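Local atomic coordinates of metallo-beta-lactamase FIM-1 (Pseudomonas aeruginosa, PDB entry 6V3Q), a protein that probably hydrolyses beta-lactam antibiotics to substituted beta-amino acids with the help of zinc, a reaction that gives its bacterial host antibiotic resistance. Residues Val137-Gly142 with Val189-Gln194; Gln157-Gly162 with Gln201-His206; Lys6-Thr11 with Thr23-Met28; Ile40-Asp45 with Leu70-Arg75. All coordinates share one frame; numbering follows the deposited sequence. Where two conformers were deposited one is given.

Contact 1 (Val137-Gly142 with Val189-Gln194)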
# COMPACT_ATOMS: atom_id res chain seq x y z
N VAL A 137 13.42 -22.25 -17.55
CA VAL A 137 13.72 -23.38 -16.68
C VAL A 137 12.89 -23.20 -15.42
O VAL A 137 13.08 -22.22 -14.67
CB VAL A 137 15.22 -23.49 -16.36
CG1 VAL A 137 15.45 -24.57 -15.30
CG2 VAL A 137 16.01 -23.81 -17.62
N ILE A 138 11.96 -24.11 -15.19
CA ILE A 138 11.14 -24.10 -13.99
C ILE A 138 11.82 -25.00 -12.96
O ILE A 138 12.05 -26.18 -13.22
CB ILE A 138 9.71 -24.57 -14.28
CG1 ILE A 138 9.05 -23.66 -15.32
CG2 ILE A 138 8.89 -24.59 -13.00
CD1 ILE A 138 7.80 -24.22 -15.94
N PHE A 139 12.14 -24.43 -11.81
CA PHE A 139 12.96 -25.08 -10.80
C PHE A 139 12.22 -25.14 -9.48
O PHE A 139 11.55 -24.18 -9.09
CB PHE A 139 14.29 -24.33 -10.64
CG PHE A 139 15.22 -24.94 -9.62
CD1 PHE A 139 15.85 -26.15 -9.87
CD2 PHE A 139 15.48 -24.29 -8.43
CE1 PHE A 139 16.71 -26.71 -8.94
CE2 PHE A 139 16.33 -24.84 -7.49
CZ PHE A 139 16.95 -26.05 -7.75
N ASP A 140 12.32 -26.29 -8.80
CA ASP A 140 11.67 -26.51 -7.51
C ASP A 140 12.72 -26.52 -6.41
O ASP A 140 13.45 -27.52 -6.26
CB ASP A 140 10.88 -27.82 -7.53
CG ASP A 140 10.20 -28.11 -6.20
OD1 ASP A 140 10.02 -27.17 -5.39
OD2 ASP A 140 9.83 -29.28 -5.96
N PRO A 141 12.85 -25.46 -5.62
CA PRO A 141 13.91 -25.40 -4.60
C PRO A 141 13.51 -25.92 -3.23
O PRO A 141 14.36 -25.92 -2.33
CB PRO A 141 14.19 -23.89 -4.54
CG PRO A 141 12.85 -23.27 -4.77
CD PRO A 141 12.09 -24.20 -5.70
N GLY A 142 12.27 -26.33 -3.03
CA GLY A 142 11.81 -26.78 -1.74
C GLY A 142 11.04 -25.71 -1.01
O GLY A 142 10.92 -24.57 -1.48
N VAL A 189 16.57 -20.69 -0.93
CA VAL A 189 17.17 -19.52 -1.58
C VAL A 189 18.55 -19.86 -2.13
O VAL A 189 18.87 -19.56 -3.28
CB VAL A 189 17.23 -18.34 -0.60
CG1 VAL A 189 17.96 -17.16 -1.23
CG2 VAL A 189 15.84 -17.94 -0.16
N LEU A 190 19.37 -20.53 -1.32
CA LEU A 190 20.71 -20.90 -1.76
C LEU A 190 20.67 -21.93 -2.88
O LEU A 190 21.59 -21.96 -3.72
CB LEU A 190 21.52 -21.44 -0.58
CG LEU A 190 21.80 -20.45 0.55
CD1 LEU A 190 22.74 -21.06 1.59
CD2 LEU A 190 22.38 -19.15 -0.01
N ALA A 191 19.64 -22.77 -2.92
CA ALA A 191 19.51 -23.73 -4.02
C ALA A 191 19.23 -23.02 -5.33
O ALA A 191 19.70 -23.45 -6.39
CB ALA A 191 18.42 -24.74 -3.70
N VAL A 192 18.45 -21.94 -5.29
CA VAL A 192 18.19 -21.16 -6.50
C VAL A 192 19.46 -20.47 -6.96
O VAL A 192 19.80 -20.48 -8.15
CB VAL A 192 17.05 -20.15 -6.26
CG1 VAL A 192 16.84 -19.27 -7.48
CG2 VAL A 192 15.77 -20.88 -5.87
N ALA A 193 20.18 -19.85 -6.03
CA ALA A 193 21.42 -19.15 -6.37
C ALA A 193 22.45 -20.09 -6.98
O ALA A 193 23.23 -19.68 -7.84
CB ALA A 193 21.99 -18.46 -5.14
N GLN A 194 22.45 -21.35 -6.54
CA GLN A 194 23.41 -22.31 -7.07
C GLN A 194 22.96 -22.90 -8.40
O GLN A 194 23.80 -23.23 -9.24
CB GLN A 194 23.65 -23.42 -6.04
CG GLN A 194 24.85 -24.30 -6.36
CD GLN A 194 25.16 -25.28 -5.24
OE1 GLN A 194 24.77 -25.06 -4.09
NE2 GLN A 194 25.85 -26.36 -5.58
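Pro141 and Val192 lie side by side and point the same way, while the ring of Phe139 comes up obliquely to the helix backbone next to them. One branch of the valine makes the closer contact: CG2 of Val192 is 3.7 Å from CB of Pro141 and nearly as close to its CG, so a methyl group rests against the proline ring. With chi1 at 176°, CG2 sits beside the valine's own N, on the side of the proline, and CG1 is left for other packing. Phe139 has CG opposite its own N (chi1 -180°), which carries the ring to the helix, where CE2 is 3.8 Å from the carbonyl O of Ala191. The same CE2 is 4.3 Å from Ala191 CB. A small residue suits this spot, because Pro141 CB also packs on that methyl and the CA atoms of Pro141 and Ala191 are just 5.9 Å apart. Helix 185-195 here packs on the smaller sheet of the metallo-beta-lactamase alpha-beta/beta-alpha sandwich: strand 137-139 pairs with strands 129-130 and 151-154, Val151 touches both Phe139 and Val192, and Val192 also meets Phe215 of helix 213-226.

Contact 2 (Gln157-Gly162 with Gln201-His206)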
# COMPACT_ATOMS: atom_id res chain seq x y z
N GLN A 157 19.23 -15.54 -20.83
CA GLN A 157 19.21 -14.09 -20.64
C GLN A 157 19.66 -13.66 -19.26
O GLN A 157 19.65 -12.46 -18.97
CB GLN A 157 17.81 -13.54 -20.93
CG GLN A 157 17.45 -13.51 -22.42
CD GLN A 157 16.30 -14.44 -22.75
OE1 GLN A 157 16.23 -15.57 -22.27
NE2 GLN A 157 15.39 -13.97 -23.60
N GLY A 158 20.05 -14.60 -18.39
CA GLY A 158 20.55 -14.25 -17.08
C GLY A 158 19.52 -13.66 -16.13
O GLY A 158 19.86 -12.77 -15.34
N ILE A 159 18.29 -14.15 -16.18
CA ILE A 159 17.20 -13.63 -15.36
C ILE A 159 16.64 -14.76 -14.50
O ILE A 159 16.39 -15.86 -15.00
CB ILE A 159 16.08 -13.02 -16.23
CG1 ILE A 159 16.63 -11.92 -17.13
CG2 ILE A 159 14.95 -12.48 -15.35
CD1 ILE A 159 15.64 -11.44 -18.16
N VAL A 160 16.45 -14.47 -13.22
CA VAL A 160 15.73 -15.35 -12.30
C VAL A 160 14.52 -14.60 -11.78
O VAL A 160 14.65 -13.48 -11.28
CB VAL A 160 16.62 -15.83 -11.14
CG1 VAL A 160 15.82 -16.69 -10.18
CG2 VAL A 160 17.82 -16.59 -11.67
N PHE A 161 13.35 -15.22 -11.90
CA PHE A 161 12.14 -14.70 -11.27
C PHE A 161 11.92 -15.52 -10.00
O PHE A 161 11.47 -16.67 -10.06
CB PHE A 161 10.94 -14.79 -12.21
CG PHE A 161 9.66 -14.31 -11.58
CD1 PHE A 161 9.43 -12.96 -11.39
CD2 PHE A 161 8.71 -15.22 -11.15
CE1 PHE A 161 8.27 -12.52 -10.79
CE2 PHE A 161 7.55 -14.78 -10.56
CZ PHE A 161 7.32 -13.43 -10.38
N GLY A 162 12.24 -14.92 -8.86
CA GLY A 162 12.20 -15.65 -7.60
C GLY A 162 10.84 -15.74 -6.96
O GLY A 162 10.64 -16.59 -6.08
N GLN A 201 20.35 -10.70 -13.03
CA GLN A 201 19.10 -9.95 -12.91
C GLN A 201 18.10 -10.82 -12.14
O GLN A 201 17.62 -11.84 -12.66
CB GLN A 201 18.56 -9.56 -14.28
CG GLN A 201 19.45 -8.57 -15.02
CD GLN A 201 19.01 -8.33 -16.45
OE1 GLN A 201 19.19 -9.19 -17.31
NE2 GLN A 201 18.45 -7.16 -16.71
N ILE A 202 17.79 -10.41 -10.91
CA ILE A 202 16.93 -11.17 -10.01
C ILE A 202 15.66 -10.36 -9.78
O ILE A 202 15.72 -9.19 -9.39
CB ILE A 202 17.64 -11.46 -8.67
CG1 ILE A 202 19.02 -12.06 -8.93
CG2 ILE A 202 16.81 -12.40 -7.82
CD1 ILE A 202 19.00 -13.33 -9.74
N ILE A 203 14.51 -10.99 -10.02
CA ILE A 203 13.22 -10.32 -9.97
C ILE A 203 12.43 -10.90 -8.79
O ILE A 203 12.04 -12.08 -8.83
CB ILE A 203 12.44 -10.48 -11.28
CG1 ILE A 203 13.26 -9.92 -12.45
CG2 ILE A 203 11.09 -9.78 -11.19
CD1 ILE A 203 12.58 -10.07 -13.80
N PRO A 204 12.16 -10.13 -7.74
CA PRO A 204 11.26 -10.58 -6.68
C PRO A 204 9.82 -10.29 -7.07
O PRO A 204 9.53 -9.72 -8.13
CB PRO A 204 11.70 -9.74 -5.48
CG PRO A 204 12.15 -8.46 -6.10
CD PRO A 204 12.75 -8.81 -7.45
N SER A 205 8.89 -10.68 -6.19
CA SER A 205 7.48 -10.46 -6.47
C SER A 205 7.07 -9.01 -6.26
O SER A 205 6.15 -8.53 -6.92
CB SER A 205 6.62 -11.37 -5.61
OG SER A 205 6.51 -12.65 -6.20
N HIS A 206 7.74 -8.30 -5.35
CA HIS A 206 7.41 -6.92 -5.02
C HIS A 206 8.60 -6.02 -5.27
O HIS A 206 9.74 -6.37 -4.93
CB HIS A 206 6.96 -6.80 -3.56
CG HIS A 206 5.93 -7.80 -3.17
ND1 HIS A 206 4.77 -8.00 -3.89
CD2 HIS A 206 5.89 -8.68 -2.14
CE1 HIS A 206 4.05 -8.94 -3.31
NE2 HIS A 206 4.70 -9.37 -2.25
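Ile159-Phe161 and Gln201-Ile203 run parallel, 14° apart, in a sheet whose other neighbouring strands are all antiparallel; helix 185-195 lies in the connection, which makes this a beta-alpha-beta crossover. Gln201, Val160 and Ile203 each give and accept a bond in the ladder: Val160 N reaches Gln201 O at 2.9 Å, and Ile203 N reaches Val160 O at 2.8 Å. Gly158 O and Gly162 N extend it at the two ends, and Gly158, at positive phi, forms a G1 bulge with Ile159 opposite Leu154. Side chains alternate between the faces. On one, CD1 of Ile202 folds back (chi2 -58°) to lie 3.7 Å from CB of Val160. On the other, Phe161 and Ile203 cross at about a right angle, and CG2 of Ile203 meets the ring edge at CD1, 3.6 Å away; CD1 of Ile203 reaches instead for CG2 of Ile159. Beta-branched Ile and Val suit extended strands, and their methyls pack on both faces. Beyond the ladder, Ser205 OG bonds to Lys86 and to the oxidised cysteine at position 164. Ile159 and Ile203 face strands 11-16 and 19-27 of the other sheet, whereas Ile202 packs on Phe215 of helix 213-226.

Contact 3 (Lys6-Thr11 with Thr23-Met28)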
# COMPACT_ATOMS: atom_id res chain seq x y z
N LYS A 6 -9.20 4.21 -7.68
CA LYS A 6 -9.32 2.93 -6.98
C LYS A 6 -8.59 1.82 -7.73
O LYS A 6 -7.86 1.03 -7.13
CB LYS A 6 -10.79 2.57 -6.77
CG LYS A 6 -10.98 1.37 -5.85
CD LYS A 6 -12.42 0.87 -5.84
CE LYS A 6 -12.57 -0.31 -4.89
NZ LYS A 6 -13.86 -1.02 -5.07
N ASP A 7 -8.78 1.75 -9.04
CA ASP A 7 -8.19 0.71 -9.87
C ASP A 7 -7.23 1.33 -10.87
O ASP A 7 -7.63 2.21 -11.66
CB ASP A 7 -9.28 -0.09 -10.59
CG ASP A 7 -10.34 -0.62 -9.65
OD1 ASP A 7 -11.46 -0.08 -9.65
OD2 ASP A 7 -10.04 -1.57 -8.89
N VAL A 8 -5.98 0.88 -10.85
CA VAL A 8 -4.93 1.38 -11.74
C VAL A 8 -4.61 0.31 -12.77
O VAL A 8 -4.54 -0.88 -12.43
CB VAL A 8 -3.69 1.80 -10.93
CG1 VAL A 8 -3.54 0.90 -9.71
CG2 VAL A 8 -2.43 1.76 -11.79
N PRO A 9 -4.42 0.67 -14.04
CA PRO A 9 -4.13 -0.34 -15.07
C PRO A 9 -2.80 -1.03 -14.84
O PRO A 9 -1.86 -0.47 -14.26
CB PRO A 9 -4.12 0.47 -16.37
CG PRO A 9 -3.92 1.89 -15.95
CD PRO A 9 -4.59 2.02 -14.62
N VAL A 10 -2.72 -2.27 -15.31
CA VAL A 10 -1.49 -3.06 -15.18
C VAL A 10 -0.41 -2.44 -16.05
O VAL A 10 -0.65 -2.10 -17.22
CB VAL A 10 -1.76 -4.52 -15.56
CG1 VAL A 10 -0.50 -5.36 -15.41
CG2 VAL A 10 -2.90 -5.10 -14.73
N THR A 11 0.79 -2.30 -15.49
CA THR A 11 1.92 -1.74 -16.22
C THR A 11 2.81 -2.84 -16.76
O THR A 11 2.98 -3.89 -16.13
CB THR A 11 2.74 -0.80 -15.32
OG1 THR A 11 3.21 -1.52 -14.17
CG2 THR A 11 1.90 0.38 -14.85
N THR A 23 3.21 -5.60 -13.84
CA THR A 23 3.01 -5.19 -12.46
C THR A 23 1.57 -4.74 -12.28
O THR A 23 1.10 -3.85 -13.00
CB THR A 23 3.97 -4.05 -12.07
OG1 THR A 23 5.33 -4.49 -12.22
CG2 THR A 23 3.74 -3.62 -10.63
N SER A 24 0.88 -5.36 -11.33
CA SER A 24 -0.51 -5.03 -11.04
C SER A 24 -0.64 -4.64 -9.57
O SER A 24 0.11 -5.13 -8.72
CB SER A 24 -1.43 -6.21 -11.36
OG SER A 24 -1.03 -7.39 -10.67
N MET A 25 -1.60 -3.77 -9.28
CA MET A 25 -1.80 -3.25 -7.94
C MET A 25 -3.10 -3.79 -7.35
O MET A 25 -4.12 -3.87 -8.04
CB MET A 25 -1.83 -1.72 -7.95
CG MET A 25 -0.73 -1.09 -8.79
SD MET A 25 0.93 -1.51 -8.23
CE MET A 25 1.04 -0.58 -6.71
N LYS A 26 -3.04 -4.16 -6.07
CA LYS A 26 -4.23 -4.53 -5.32
C LYS A 26 -4.65 -3.35 -4.46
O LYS A 26 -3.84 -2.79 -3.72
CB LYS A 26 -3.97 -5.76 -4.44
CG LYS A 26 -5.24 -6.52 -4.08
CD LYS A 26 -5.29 -6.87 -2.60
CE LYS A 26 -3.96 -7.42 -2.11
NZ LYS A 26 -4.04 -8.00 -0.74
N HIS A 27 -5.92 -2.96 -4.59
CA HIS A 27 -6.46 -1.88 -3.79
C HIS A 27 -6.70 -2.36 -2.36
O HIS A 27 -7.30 -3.42 -2.15
CB HIS A 27 -7.76 -1.36 -4.41
CG HIS A 27 -8.60 -0.54 -3.48
ND1 HIS A 27 -8.36 0.80 -3.23
CD2 HIS A 27 -9.69 -0.86 -2.74
CE1 HIS A 27 -9.25 1.26 -2.38
NE2 HIS A 27 -10.07 0.27 -2.06
N MET A 28 -6.23 -1.60 -1.39
CA MET A 28 -6.41 -1.93 0.02
C MET A 28 -7.43 -1.00 0.65
O MET A 28 -7.83 0.02 0.06
CB MET A 28 -5.07 -1.87 0.76
CG MET A 28 -3.97 -2.71 0.11
SD MET A 28 -3.67 -4.32 0.88
CE MET A 28 -5.22 -5.18 0.58
O HOH W 1 -2.71 -2.61 -11.64
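Lys6-Thr11 is an N-terminal arm laid antiparallel along Thr23-His27, leading into the edge strand 11-16 of the larger sheet, and it becomes a true strand only at its end. There Thr11 and Thr23 form a hydrogen-bonded pair, each N giving its proton to the other's O at 2.9 Å in the plane of the carbonyl; Gln4 of the second subunit packs on Thr23. Farther out the backbones separate, and a water fills in, donating to Val8 O at 2.6 Å and accepting from Met25 N at 2.9 Å. Side chains bridge the rest. Lys6, fully extended, crosses the His27 ring at about a right angle: its CG stands over the middle of one face, 3.8 Å from the centroid, in a CH-pi contact, and its CE lies 3.6 Å from CD2 of that ring. A long aliphatic chain suits such a partly exposed ring. CG1 of Val8 is turned, at an unusual chi1 of 33°, against CB and CG of Met25, with CG at 3.6 Å. Val10 sets CG2 on Ser24 CB. Helix 56-68 covers Val10 through Gln58 and Ile62, and Asn37 of strand 33-43 bonds Thr23 OG1.

Contact 4 (Ile40-Asp45 with Leu70-Arg75)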
# COMPACT_ATOMS: atom_id res chain seq x y z
N ILE A 40 6.05 -11.83 -18.86
CA ILE A 40 5.59 -12.31 -20.16
C ILE A 40 6.83 -12.56 -21.00
O ILE A 40 7.63 -11.63 -21.23
CB ILE A 40 4.64 -11.32 -20.85
CG1 ILE A 40 3.43 -11.02 -19.96
CG2 ILE A 40 4.18 -11.88 -22.19
CD1 ILE A 40 3.32 -9.57 -19.54
N VAL A 41 7.01 -13.80 -21.45
CA VAL A 41 8.20 -14.22 -22.17
C VAL A 41 7.80 -14.59 -23.59
O VAL A 41 6.99 -15.51 -23.78
CB VAL A 41 8.92 -15.39 -21.48
CG1 VAL A 41 10.14 -15.80 -22.28
CG2 VAL A 41 9.30 -15.00 -20.07
N GLU A 42 8.36 -13.89 -24.57
CA GLU A 42 8.08 -14.18 -25.96
C GLU A 42 8.64 -15.54 -26.36
O GLU A 42 9.71 -15.96 -25.90
CB GLU A 42 8.67 -13.09 -26.86
CG GLU A 42 8.18 -11.69 -26.54
CD GLU A 42 8.84 -10.64 -27.39
OE1 GLU A 42 9.34 -10.98 -28.48
OE2 GLU A 42 8.87 -9.47 -26.97
N LYS A 43 7.90 -16.24 -27.23
CA LYS A 43 8.32 -17.55 -27.73
C LYS A 43 7.75 -17.69 -29.14
O LYS A 43 6.61 -18.13 -29.33
CB LYS A 43 7.86 -18.68 -26.82
CG LYS A 43 8.12 -20.08 -27.35
CD LYS A 43 8.12 -21.09 -26.21
CE LYS A 43 7.80 -22.49 -26.69
NZ LYS A 43 6.35 -22.79 -26.57
N GLY A 44 8.56 -17.30 -30.13
CA GLY A 44 8.10 -17.27 -31.51
C GLY A 44 6.99 -16.26 -31.71
O GLY A 44 7.16 -15.07 -31.41
N ASP A 45 5.84 -16.72 -32.20
CA ASP A 45 4.69 -15.85 -32.44
C ASP A 45 3.77 -15.73 -31.23
O ASP A 45 2.77 -15.01 -31.30
CB ASP A 45 3.89 -16.35 -33.64
CG ASP A 45 4.69 -16.32 -34.93
OD1 ASP A 45 5.66 -15.54 -35.01
OD2 ASP A 45 4.36 -17.08 -35.86
N LEU A 70 1.58 -6.50 -27.84
CA LEU A 70 2.71 -7.38 -28.11
C LEU A 70 2.55 -8.12 -29.43
O LEU A 70 3.55 -8.52 -30.04
CB LEU A 70 2.88 -8.37 -26.96
CG LEU A 70 4.19 -9.16 -26.90
CD1 LEU A 70 5.37 -8.21 -26.84
CD2 LEU A 70 4.20 -10.11 -25.71
N LYS A 71 1.31 -8.31 -29.89
CA LYS A 71 1.00 -9.10 -31.08
C LYS A 71 1.58 -10.51 -30.96
O LYS A 71 1.92 -11.14 -31.97
CB LYS A 71 1.48 -8.42 -32.36
CG LYS A 71 0.88 -7.04 -32.56
CD LYS A 71 -0.62 -7.12 -32.76
CE LYS A 71 -0.98 -7.68 -34.12
NZ LYS A 71 -2.45 -7.78 -34.34
N LYS A 72 1.70 -11.00 -29.73
CA LYS A 72 2.19 -12.35 -29.44
C LYS A 72 1.31 -12.92 -28.35
O LYS A 72 1.64 -12.85 -27.16
CB LYS A 72 3.66 -12.33 -29.03
CG LYS A 72 4.63 -11.92 -30.13
CD LYS A 72 6.02 -11.66 -29.57
CE LYS A 72 7.02 -11.38 -30.68
NZ LYS A 72 7.34 -12.60 -31.47
N PRO A 73 0.16 -13.50 -28.72
CA PRO A 73 -0.82 -13.90 -27.70
C PRO A 73 -0.27 -14.93 -26.73
O PRO A 73 0.49 -15.83 -27.11
CB PRO A 73 -1.97 -14.48 -28.54
CG PRO A 73 -1.82 -13.84 -29.88
CD PRO A 73 -0.34 -13.70 -30.09
N ILE A 74 -0.64 -14.78 -25.46
CA ILE A 74 -0.26 -15.76 -24.45
C ILE A 74 -0.92 -17.09 -24.77
O ILE A 74 -2.13 -17.16 -25.03
CB ILE A 74 -0.66 -15.26 -23.05
CG1 ILE A 74 0.21 -14.07 -22.64
CG2 ILE A 74 -0.56 -16.38 -22.03
CD1 ILE A 74 -0.30 -13.35 -21.40
N ARG A 75 -0.11 -18.16 -24.79
CA ARG A 75 -0.63 -19.50 -25.00
C ARG A 75 -0.35 -20.44 -23.84
O ARG A 75 -1.05 -21.45 -23.70
CB ARG A 75 -0.04 -20.11 -26.28
CG ARG A 75 -0.72 -19.61 -27.54
CD ARG A 75 -2.22 -19.82 -27.46
NE ARG A 75 -2.94 -19.04 -28.47
CZ ARG A 75 -3.13 -19.45 -29.72
NH1 ARG A 75 -3.79 -18.68 -30.57
NH2 ARG A 75 -2.66 -20.63 -30.11
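Ile40 and Leu70 meet where a beta-hairpin of the larger sheet faces the segment between helix 56-68 and strand 74-78, at the surface of the metallo-beta-lactamase fold. Gly44 and Asp45 form the hairpin's turn, with backbone angles close to type II'; glycine suits the first place, where phi is 64°. The apolar contact involves the one buried participant, Ile40, which slides past Leu70 in the opposite direction, CG2 of Ile40 lying 3.9 Å from CD2 of Leu70, and Trp65 of the helix touches both. Charge comes next. Glu42 and Lys72 lie across each other, with CD of Lys72 packed 3.7 Å from CG of Glu42 and OE1 of Glu42 3.9 Å from NZ of Lys72, a long salt bridge. The other carboxylate oxygen, OE2, is bonded by Trp20 NE1, which would fix the turn of the group. Among polar contacts of the backbone, Asp45 O receives a CA-H...O contact from Lys72 CA at 3.3 Å and lies close to Pro73 CD. Lysine suits this position because its chain runs extended past the glutamate and bends only at the end (chi4 -71°), bringing NZ to Gly44 O at 2.5 Å, a doubtfully short distance.

Contacts 1 and 2 belong together: their segments alternate along the chain, and helix 185-195 of contact 1 connects the two strands of contact 2. They touch where Val192 CG1 lies 3.9 Å from Val160 CG1. Contacts 3 and 4 lie on the other sheet, on neighbouring strands 19-27 and 33-43, their centres about 23 Å apart. Contact 3 is on the opposite side of the chain's centre from contact 1, about 29 Å from centre to centre. Contact 2 comes nearest the zinc site of His81, His83, His145 and the modified cysteine: the Ser205 side chain is about 7 Å from the metal, against about 13 Å for Pro141 and for Ser24.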